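Methyl-coenzyme M reductase gamma subunit (Methermicoccus shengliensis DSM 18856, PDB 7NKG) forms part of methyl-coenzyme M reductase, the nickel enzyme of methane formation, and helps enclose its factor 430 and coenzyme M. Local coordinates at residues S48-T53 / R127-E132; I83-W88 / R121-A126; G181-D186 / G201-E206. All coordinates share one frame; numbering follows the deposited sequence.

Interaction 1: S48-T53 / R127-E132; sequences SDYPST and RERDVE
Tyr50 lies across the first turn of helix 128-140, joining the irregular loop between helices 34-41 and 66-70 to the N-terminal end of that helix. The side chain leaves its backbone toward the helix and meets three of its residues. Arg129 covers one ring face: its CB stands 3.6 Å from the centroid of the Tyr50 ring, a CH-pi contact, while its guanidinium turns one face to Tyr50 CD2, the two planes 37° apart. Arg129 CG, set between its backbone N and carbonyl carbon (chi1 74°), and a second bend at chi3 bring the guanidinium back beside the ring. Glu128 approaches the ring edge instead, CD lying 3.6 Å from Tyr50 CD1 with the carboxylate turned nearly perpendicular to the ring. At the phenol end, Tyr50 OH donates a short bond of 2.6 Å to Glu132 OE1, arriving from above the carboxylate plane.

Arg44 ties these groups together, with salt bridges to both Glu128 and Glu132 and a cation-pi contact with Tyr50; in the second shell, Asp81 pairs with Arg129 NE. At the N-cap position, Arg127 directs its guanidinium mainly to backbone of another protein chain. Waters fill in between: one links Pro51 O to Glu128 OE1, another joins Thr53 OG1 to Arg127 NH2, and a third donates to Tyr50 OH at 3.0 Å and to Arg129 O at 2.8 Å.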
# COMPACT_ATOMS: atom_id res chain seq x y z
N SER C 48 -5.74 -26.70 -45.94
CA SER C 48 -4.68 -27.30 -45.13
C SER C 48 -5.24 -28.05 -43.93
O SER C 48 -6.36 -27.79 -43.50
CB SER C 48 -3.70 -26.24 -44.65
OG SER C 48 -4.23 -25.43 -43.62
N ASP C 49 -4.45 -28.97 -43.36
CA ASP C 49 -4.87 -29.71 -42.18
C ASP C 49 -4.82 -28.78 -40.95
O ASP C 49 -4.10 -27.77 -40.93
CB ASP C 49 -4.04 -30.99 -41.94
CG ASP C 49 -4.77 -32.07 -41.14
OD1 ASP C 49 -5.97 -31.86 -40.79
OD2 ASP C 49 -4.14 -33.11 -40.83
N TYR C 50 -5.64 -29.10 -39.94
CA TYR C 50 -5.71 -28.34 -38.70
C TYR C 50 -4.41 -28.54 -37.91
O TYR C 50 -4.12 -29.68 -37.54
CB TYR C 50 -6.88 -28.82 -37.82
CG TYR C 50 -8.25 -28.65 -38.43
CD1 TYR C 50 -8.91 -27.43 -38.36
CD2 TYR C 50 -8.89 -29.70 -39.07
CE1 TYR C 50 -10.15 -27.25 -38.94
CE2 TYR C 50 -10.14 -29.54 -39.63
CZ TYR C 50 -10.78 -28.31 -39.57
OH TYR C 50 -12.04 -28.15 -40.09
N PRO C 51 -3.61 -27.49 -37.61
CA PRO C 51 -2.42 -27.70 -36.78
C PRO C 51 -2.78 -28.14 -35.36
O PRO C 51 -3.90 -27.95 -34.91
CB PRO C 51 -1.71 -26.34 -36.77
CG PRO C 51 -2.50 -25.44 -37.62
CD PRO C 51 -3.80 -26.07 -37.95
N SER C 52 -1.81 -28.74 -34.67
CA SER C 52 -1.97 -29.22 -33.30
C SER C 52 -1.24 -28.32 -32.33
O SER C 52 -0.37 -27.53 -32.72
CB SER C 52 -1.40 -30.63 -33.18
OG SER C 52 -2.13 -31.60 -33.90
N THR C 53 -1.58 -28.44 -31.05
CA THR C 53 -0.85 -27.78 -29.98
C THR C 53 0.50 -28.55 -29.84
O THR C 53 0.61 -29.71 -30.29
CB THR C 53 -1.64 -27.90 -28.67
OG1 THR C 53 -1.81 -29.30 -28.37
CG2 THR C 53 -3.00 -27.17 -28.73
N ARG C 127 -11.77 -25.60 -29.94
CA ARG C 127 -10.78 -26.36 -30.73
C ARG C 127 -11.08 -26.09 -32.23
O ARG C 127 -12.27 -26.02 -32.60
CB ARG C 127 -10.89 -27.84 -30.39
CG ARG C 127 -10.48 -28.17 -28.97
CD ARG C 127 -8.98 -28.24 -28.77
NE ARG C 127 -8.66 -28.73 -27.43
CZ ARG C 127 -7.44 -29.09 -27.02
NH1 ARG C 127 -7.26 -29.54 -25.79
NH2 ARG C 127 -6.41 -29.01 -27.85
N GLU C 128 -10.06 -25.74 -33.01
CA GLU C 128 -10.28 -25.22 -34.36
C GLU C 128 -11.37 -25.93 -35.21
O GLU C 128 -12.28 -25.23 -35.67
CB GLU C 128 -8.98 -25.16 -35.15
CG GLU C 128 -9.15 -24.34 -36.43
CD GLU C 128 -7.90 -24.11 -37.24
OE1 GLU C 128 -6.81 -24.60 -36.84
OE2 GLU C 128 -8.01 -23.42 -38.27
N ARG C 129 -11.32 -27.27 -35.41
CA ARG C 129 -12.35 -27.91 -36.24
C ARG C 129 -13.75 -27.74 -35.64
O ARG C 129 -14.69 -27.55 -36.40
CB ARG C 129 -12.04 -29.36 -36.57
CG ARG C 129 -12.23 -30.36 -35.45
CD ARG C 129 -11.58 -31.68 -35.82
NE ARG C 129 -10.13 -31.53 -35.93
CZ ARG C 129 -9.31 -32.33 -36.61
NH1 ARG C 129 -9.79 -33.39 -37.26
NH2 ARG C 129 -8.01 -32.07 -36.66
N ASP C 130 -13.87 -27.72 -34.29
CA ASP C 130 -15.16 -27.50 -33.62
C ASP C 130 -15.64 -26.08 -33.87
O ASP C 130 -16.83 -25.86 -34.09
CB ASP C 130 -15.06 -27.71 -32.11
CG ASP C 130 -14.43 -29.00 -31.66
OD1 ASP C 130 -14.46 -29.99 -32.45
OD2 ASP C 130 -13.91 -29.04 -30.54
N VAL C 131 -14.72 -25.09 -33.82
CA VAL C 131 -15.11 -23.70 -34.04
C VAL C 131 -15.54 -23.49 -35.51
O VAL C 131 -16.35 -22.60 -35.76
CB VAL C 131 -14.04 -22.65 -33.54
CG1 VAL C 131 -13.14 -22.15 -34.67
CG2 VAL C 131 -14.70 -21.47 -32.84
N GLU C 132 -15.02 -24.28 -36.47
CA GLU C 132 -15.44 -24.18 -37.86
C GLU C 132 -16.85 -24.76 -38.03
O GLU C 132 -17.65 -24.19 -38.78
CB GLU C 132 -14.48 -24.91 -38.80
CG GLU C 132 -13.16 -24.18 -38.95
CD GLU C 132 -12.42 -24.53 -40.21
OE1 GLU C 132 -12.60 -25.66 -40.71
OE2 GLU C 132 -11.66 -23.67 -40.71
O HOH W 1 -5.57 -33.08 -37.81
O HOH W 2 -14.75 -28.68 -38.98
O HOH W 3 -5.76 -26.25 -35.00
O HOH W 4 -3.96 -30.05 -26.91

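Interaction 2: I83-W88 / R121-A126; sequences IRYVQW and RQIVEA. With F43 (factor 430), chain V.
Gln87 and Arg121 meet at one end of an antiparallel strand pair, 83-88 with 122-126, the two central strands of a four-stranded sheet. Their amide and guanidinium planes are turned 59° apart, and Arg121 grips the amide side-on, NE and NH2 both donating to Gln87 OE1 at 2.9 Å. The two bonds differ: NH2 lies in the carbonyl plane on a lone pair, whereas NE stands well above that plane. With CG anti to its backbone N (chi1 -179°), the extended Gln87 carries OE1 across to the arginine, and Arg152 O, just beyond strand 149-151, accepts from its NE2. Together with a bond from NH2 to backbone of another protein chain, the double grip would fix the rotation of the guanidinium. Its NH1 forms a salt bridge with the sulfonate of coenzyme M and passes close to factor 430, which is consistent with Gln87 positioning Arg121 from a second shell.

Tyr85, Gln87, Ile123 and Glu125 share one face of the sheet, where Ile123 CD1 packs obliquely against Tyr85 CB at 3.8 Å and also borders Gln87 OE1. Tyr85 and Ile123 go on to meet apolar side chains of another protein chain. On the other face, Val86, Val124 and Gln122 pack against Tyr134 of helix 128-140. Between the strands, paired backbone bonds join Arg84 with Ala126, Val86 with Val124 and Trp88 with Gln122. A water bridges the last two pairs, donating to Val86 O at 3.0 Å and to Gln122 OE1 at 2.6 Å.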
# COMPACT_ATOMS: atom_id res chain seq x y z
N ILE C 83 -6.73 -23.74 -30.07
CA ILE C 83 -7.96 -23.02 -29.76
C ILE C 83 -8.00 -21.83 -30.72
O ILE C 83 -7.11 -20.97 -30.67
CB ILE C 83 -8.01 -22.55 -28.28
CG1 ILE C 83 -7.95 -23.75 -27.29
CG2 ILE C 83 -9.27 -21.66 -28.02
CD1 ILE C 83 -9.14 -24.75 -27.35
N ARG C 84 -9.07 -21.73 -31.52
CA ARG C 84 -9.30 -20.62 -32.45
C ARG C 84 -10.67 -19.99 -32.21
O ARG C 84 -11.44 -20.50 -31.41
CB ARG C 84 -9.15 -21.11 -33.90
CG ARG C 84 -7.78 -21.65 -34.24
CD ARG C 84 -6.65 -20.66 -34.01
NE ARG C 84 -5.44 -21.15 -34.66
CZ ARG C 84 -4.21 -20.70 -34.44
NH1 ARG C 84 -3.18 -21.20 -35.10
NH2 ARG C 84 -4.01 -19.71 -33.57
N TYR C 85 -11.00 -18.91 -32.94
CA TYR C 85 -12.22 -18.17 -32.66
C TYR C 85 -13.03 -17.75 -33.89
O TYR C 85 -12.50 -17.69 -35.01
CB TYR C 85 -11.83 -16.95 -31.84
CG TYR C 85 -11.16 -15.90 -32.68
CD1 TYR C 85 -9.79 -15.95 -32.92
CD2 TYR C 85 -11.89 -14.91 -33.30
CE1 TYR C 85 -9.20 -15.09 -33.82
CE2 TYR C 85 -11.30 -14.02 -34.16
CZ TYR C 85 -9.97 -14.17 -34.50
OH TYR C 85 -9.42 -13.20 -35.30
N VAL C 86 -14.31 -17.43 -33.64
CA VAL C 86 -15.25 -16.89 -34.61
C VAL C 86 -15.88 -15.70 -33.88
O VAL C 86 -16.49 -15.91 -32.83
CB VAL C 86 -16.33 -17.92 -35.02
CG1 VAL C 86 -17.42 -17.28 -35.87
CG2 VAL C 86 -15.69 -19.09 -35.77
N GLN C 87 -15.69 -14.47 -34.37
CA GLN C 87 -16.24 -13.29 -33.70
C GLN C 87 -17.14 -12.52 -34.64
O GLN C 87 -16.73 -12.20 -35.76
CB GLN C 87 -15.12 -12.38 -33.16
CG GLN C 87 -15.67 -11.15 -32.43
CD GLN C 87 -14.65 -10.56 -31.50
OE1 GLN C 87 -14.52 -10.98 -30.35
NE2 GLN C 87 -13.89 -9.57 -31.98
N TRP C 88 -18.35 -12.17 -34.16
CA TRP C 88 -19.38 -11.47 -34.92
C TRP C 88 -19.75 -10.12 -34.31
O TRP C 88 -19.80 -9.99 -33.09
CB TRP C 88 -20.66 -12.31 -34.93
CG TRP C 88 -20.66 -13.39 -35.97
CD1 TRP C 88 -20.42 -14.72 -35.78
CD2 TRP C 88 -20.91 -13.21 -37.37
NE1 TRP C 88 -20.49 -15.38 -36.99
CE2 TRP C 88 -20.80 -14.48 -37.98
CE3 TRP C 88 -21.23 -12.11 -38.17
CZ2 TRP C 88 -20.99 -14.68 -39.35
CZ3 TRP C 88 -21.39 -12.29 -39.53
CH2 TRP C 88 -21.28 -13.57 -40.11
N ARG C 121 -19.42 -6.89 -30.06
CA ARG C 121 -18.77 -8.09 -30.54
C ARG C 121 -19.22 -9.27 -29.70
O ARG C 121 -19.55 -9.11 -28.51
CB ARG C 121 -17.22 -7.95 -30.47
CG ARG C 121 -16.72 -7.34 -29.15
CD ARG C 121 -15.20 -7.27 -28.96
NE ARG C 121 -14.62 -8.61 -28.75
CZ ARG C 121 -13.70 -8.98 -27.85
NH1 ARG C 121 -13.25 -8.10 -26.95
NH2 ARG C 121 -13.23 -10.22 -27.84
N GLN C 122 -19.29 -10.43 -30.31
CA GLN C 122 -19.63 -11.68 -29.64
C GLN C 122 -18.65 -12.71 -30.19
O GLN C 122 -18.45 -12.77 -31.40
CB GLN C 122 -21.09 -12.07 -29.89
CG GLN C 122 -21.51 -13.29 -29.06
CD GLN C 122 -21.20 -14.62 -29.71
OE1 GLN C 122 -20.89 -14.69 -30.91
NE2 GLN C 122 -21.25 -15.71 -28.92
N ILE C 123 -18.05 -13.51 -29.31
CA ILE C 123 -17.03 -14.46 -29.71
C ILE C 123 -17.31 -15.87 -29.25
O ILE C 123 -17.93 -16.07 -28.21
CB ILE C 123 -15.66 -13.97 -29.15
CG1 ILE C 123 -14.50 -14.89 -29.61
CG2 ILE C 123 -15.69 -13.87 -27.60
CD1 ILE C 123 -13.13 -14.23 -29.52
N VAL C 124 -16.81 -16.85 -30.00
CA VAL C 124 -16.81 -18.23 -29.55
C VAL C 124 -15.40 -18.73 -29.79
O VAL C 124 -14.93 -18.68 -30.93
CB VAL C 124 -17.85 -19.14 -30.23
CG1 VAL C 124 -17.67 -20.60 -29.79
CG2 VAL C 124 -19.27 -18.67 -29.92
N GLU C 125 -14.72 -19.19 -28.74
CA GLU C 125 -13.43 -19.84 -28.87
C GLU C 125 -13.67 -21.34 -28.66
O GLU C 125 -14.48 -21.74 -27.82
CB GLU C 125 -12.41 -19.34 -27.85
CG GLU C 125 -12.04 -17.88 -28.03
CD GLU C 125 -10.80 -17.49 -27.25
OE1 GLU C 125 -9.77 -18.18 -27.36
OE2 GLU C 125 -10.87 -16.47 -26.53
N ALA C 126 -13.00 -22.17 -29.45
CA ALA C 126 -13.13 -23.62 -29.33
C ALA C 126 -11.96 -24.27 -30.09
O ALA C 126 -11.28 -23.60 -30.87
CB ALA C 126 -14.49 -24.09 -29.90
NI F43 V . -12.20 -1.16 -25.37
NA F43 V . -10.26 -0.57 -24.93
CHA F43 V . -11.01 1.38 -23.72
C1A F43 V . -9.97 0.55 -24.42
C2A F43 V . -8.52 0.97 -24.64
C3A F43 V . -8.08 -0.05 -25.72
C4A F43 V . -9.00 -1.24 -25.32
C5A F43 V . -7.67 0.73 -23.37
C6A F43 V . -6.22 1.16 -23.54
O7A F43 V . -5.87 2.34 -23.50
N8A F43 V . -5.36 0.22 -23.67
C9A F43 V . -8.46 2.46 -25.03
CAA F43 V . -8.26 0.41 -27.19
CBA F43 V . -7.16 1.37 -27.64
CCA F43 V . -6.75 1.15 -29.07
ODA F43 V . -7.62 1.21 -29.98
OEA F43 V . -5.53 0.96 -29.29
NB F43 V . -11.47 -3.01 -25.92
CHB F43 V . -9.21 -2.30 -26.39
C1B F43 V . -10.06 -3.45 -25.84
C2B F43 V . -10.00 -4.76 -26.69
C3B F43 V . -11.30 -4.75 -27.50
C4B F43 V . -12.13 -3.80 -26.68
N5B F43 V . -9.58 -3.92 -24.54
C6B F43 V . -9.47 -5.23 -24.44
O7B F43 V . -8.99 -5.86 -23.50
C8B F43 V . -10.06 -5.89 -25.65
C9B F43 V . -8.70 -5.01 -27.50
CAB F43 V . -11.12 -4.20 -28.93
CBB F43 V . -12.42 -4.10 -29.73
CCB F43 V . -12.08 -3.99 -31.20
ODB F43 V . -12.48 -3.01 -31.88
OEB F43 V . -11.43 -4.93 -31.74
NC F43 V . -14.09 -1.58 -26.07
CHC F43 V . -13.60 -3.78 -26.87
C1C F43 V . -14.43 -2.75 -26.63
C2C F43 V . -15.89 -2.87 -26.94
C3C F43 V . -16.30 -1.39 -26.86
C4C F43 V . -15.17 -0.74 -26.10
C5C F43 V . -16.53 -3.67 -25.80
C6C F43 V . -17.99 -3.92 -26.16
O7C F43 V . -18.26 -4.41 -27.27
O8C F43 V . -18.90 -3.64 -25.35
C8C F43 V . -16.41 -0.75 -28.26
C9C F43 V . -17.60 -1.30 -29.06
CAC F43 V . -17.93 -0.46 -30.29
OBC F43 V . -18.99 -0.74 -30.91
OCC F43 V . -17.18 0.48 -30.66
ND F43 V . -12.87 0.77 -25.12
CHD F43 V . -15.22 0.53 -25.60
C5D F43 V . -15.39 3.29 -24.61
C6D F43 V . -16.63 2.75 -25.31
C7D F43 V . -16.53 1.25 -25.41
O8D F43 V . -17.60 0.67 -25.38
C9D F43 V . -12.15 4.33 -24.78
CAD F43 V . -12.84 5.53 -24.16
OBD F43 V . -12.76 6.66 -24.73
OCD F43 V . -13.51 5.44 -23.09
C1D F43 V . -14.10 1.23 -25.31
C2D F43 V . -14.11 2.74 -25.25
C3D F43 V . -12.84 3.01 -24.45
C4D F43 V . -11.93 1.85 -24.84
O HOH W 5 -19.49 -15.95 -32.70

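Interaction 3: G181-D186 / G201-E206; sequences GTIIMD and GKPMSE
Ile183 and Gly201 are joined by backbone where the outer strand 193-201 of a three-stranded antiparallel sheet runs out beside the central strand 182-187. Ile183 N donates to Gly201 O at 3.0 Å; the N-H points well at the oxygen, with an angle of 161°, but the donor stands above the carbonyl plane. The close-packed part lies around this bond. Thr182 OG1, anti to its own backbone N (chi1 -163°), is brought over the glycine backbone and lies 3.3 Å from Gly201 CA. Its hydrogen-bonding partner is Asp199 OD1, which also accepts from Gly201 N, so one carboxylate oxygen ties the threonine to the end of the neighbouring strand. Gly201 itself has a positive phi of 80°, a conformation that favours glycine.

Beyond Gly201 the contact thins quickly. The Lys202 side chain starts out away from the strand, and the residue is exposed to solvent; the chain then leaves the sheet toward helix 206-212, where Ser205 is the N-cap and its OG accepts from Glu208 N. No other protein chain of the assembly touches these two segments. Ile183 is buried, packed against Leu178 and Leu200 of the flanking strands and against Pro146, while Pro203 rests on Ala147. Across the contact the apolar touch is slight, with Ile183 CG1 meeting Pro203 CG obliquely at 4.2 Å.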
# COMPACT_ATOMS: atom_id res chain seq x y z
N GLY C 181 -24.94 -6.15 -56.21
CA GLY C 181 -26.07 -6.97 -55.81
C GLY C 181 -25.80 -8.13 -54.86
O GLY C 181 -26.73 -8.88 -54.57
N THR C 182 -24.57 -8.25 -54.31
CA THR C 182 -24.28 -9.32 -53.35
C THR C 182 -23.24 -8.86 -52.33
O THR C 182 -22.49 -7.92 -52.61
CB THR C 182 -23.80 -10.59 -54.05
OG1 THR C 182 -23.91 -11.70 -53.14
CG2 THR C 182 -22.36 -10.45 -54.63
N ILE C 183 -23.18 -9.52 -51.16
CA ILE C 183 -22.19 -9.15 -50.15
C ILE C 183 -20.93 -9.93 -50.46
O ILE C 183 -20.94 -11.16 -50.49
CB ILE C 183 -22.67 -9.40 -48.71
CG1 ILE C 183 -23.87 -8.46 -48.39
CG2 ILE C 183 -21.48 -9.23 -47.71
CD1 ILE C 183 -23.52 -6.95 -48.10
N ILE C 184 -19.82 -9.20 -50.62
CA ILE C 184 -18.52 -9.79 -50.88
C ILE C 184 -17.65 -9.55 -49.67
O ILE C 184 -17.50 -8.40 -49.26
CB ILE C 184 -17.86 -9.13 -52.14
CG1 ILE C 184 -18.65 -9.47 -53.43
CG2 ILE C 184 -16.36 -9.49 -52.26
CD1 ILE C 184 -18.75 -10.93 -53.81
N MET C 185 -17.00 -10.60 -49.17
CA MET C 185 -16.02 -10.51 -48.11
C MET C 185 -14.67 -10.91 -48.76
O MET C 185 -14.54 -12.04 -49.23
CB MET C 185 -16.36 -11.47 -46.97
CG MET C 185 -15.44 -11.29 -45.80
SD MET C 185 -15.96 -12.20 -44.34
CE MET C 185 -14.76 -11.53 -43.18
N ASP C 186 -13.72 -9.97 -48.85
CA ASP C 186 -12.42 -10.23 -49.49
C ASP C 186 -11.22 -9.96 -48.56
O ASP C 186 -10.10 -9.76 -49.03
CB ASP C 186 -12.32 -9.44 -50.81
CG ASP C 186 -12.46 -7.94 -50.67
OD1 ASP C 186 -12.46 -7.44 -49.51
OD2 ASP C 186 -12.58 -7.25 -51.71
N GLY C 201 -23.73 -13.77 -50.32
CA GLY C 201 -25.11 -13.70 -50.78
C GLY C 201 -25.81 -12.41 -50.50
O GLY C 201 -25.20 -11.42 -50.07
N LYS C 202 -27.11 -12.43 -50.73
CA LYS C 202 -27.91 -11.24 -50.63
C LYS C 202 -28.18 -10.80 -49.20
O LYS C 202 -28.34 -11.65 -48.32
CB LYS C 202 -29.25 -11.42 -51.36
CG LYS C 202 -30.23 -12.37 -50.66
CD LYS C 202 -31.34 -12.85 -51.59
CE LYS C 202 -32.21 -13.90 -50.93
NZ LYS C 202 -31.58 -15.25 -50.82
N PRO C 203 -28.34 -9.48 -48.94
CA PRO C 203 -28.78 -9.06 -47.61
C PRO C 203 -30.26 -9.39 -47.40
O PRO C 203 -31.02 -9.52 -48.37
CB PRO C 203 -28.68 -7.53 -47.67
CG PRO C 203 -27.85 -7.23 -48.88
CD PRO C 203 -28.21 -8.32 -49.84
N MET C 204 -30.69 -9.42 -46.14
CA MET C 204 -32.12 -9.55 -45.85
C MET C 204 -32.78 -8.22 -46.19
O MET C 204 -32.14 -7.16 -46.08
CB MET C 204 -32.35 -9.79 -44.35
CG MET C 204 -31.87 -11.13 -43.89
SD MET C 204 -32.34 -11.41 -42.17
CE MET C 204 -31.73 -13.07 -41.97
N SER C 205 -34.08 -8.24 -46.52
CA SER C 205 -34.84 -7.00 -46.69
C SER C 205 -35.08 -6.40 -45.28
O SER C 205 -34.95 -7.11 -44.28
CB SER C 205 -36.19 -7.27 -47.35
OG SER C 205 -37.02 -8.06 -46.50
N GLU C 206 -35.46 -5.12 -45.20
CA GLU C 206 -35.75 -4.49 -43.90
C GLU C 206 -36.91 -5.23 -43.19
O GLU C 206 -36.83 -5.46 -41.98
CB GLU C 206 -36.13 -3.02 -44.08
CG GLU C 206 -34.97 -2.13 -44.47
CD GLU C 206 -35.31 -0.67 -44.64
OE1 GLU C 206 -36.51 -0.33 -44.66
OE2 GLU C 206 -34.37 0.15 -44.72

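From the N terminus, the chain first passes through 48-53, which waits some 74 residues for its partner. Strand 83-88 follows and pairs with 121-126, so interaction 2 closes a shorter loop, containing helix 99-109, wholly within the span of interaction 1. Interaction 1 closes directly afterwards, because strand 122-127 runs straight into helix 128-140; the two contacts touch where Val131 packs on the strand pair and Glu128 on Arg84. Together they fasten the loop between helices 34-41 and 66-70 and the start of helix 128-140 to the four-stranded sheet. Interaction 3 comes later, in series, and closes a short strand-turn-strand segment of the separate three-stranded sheet, its nearest atoms about 7 Å from interaction 2.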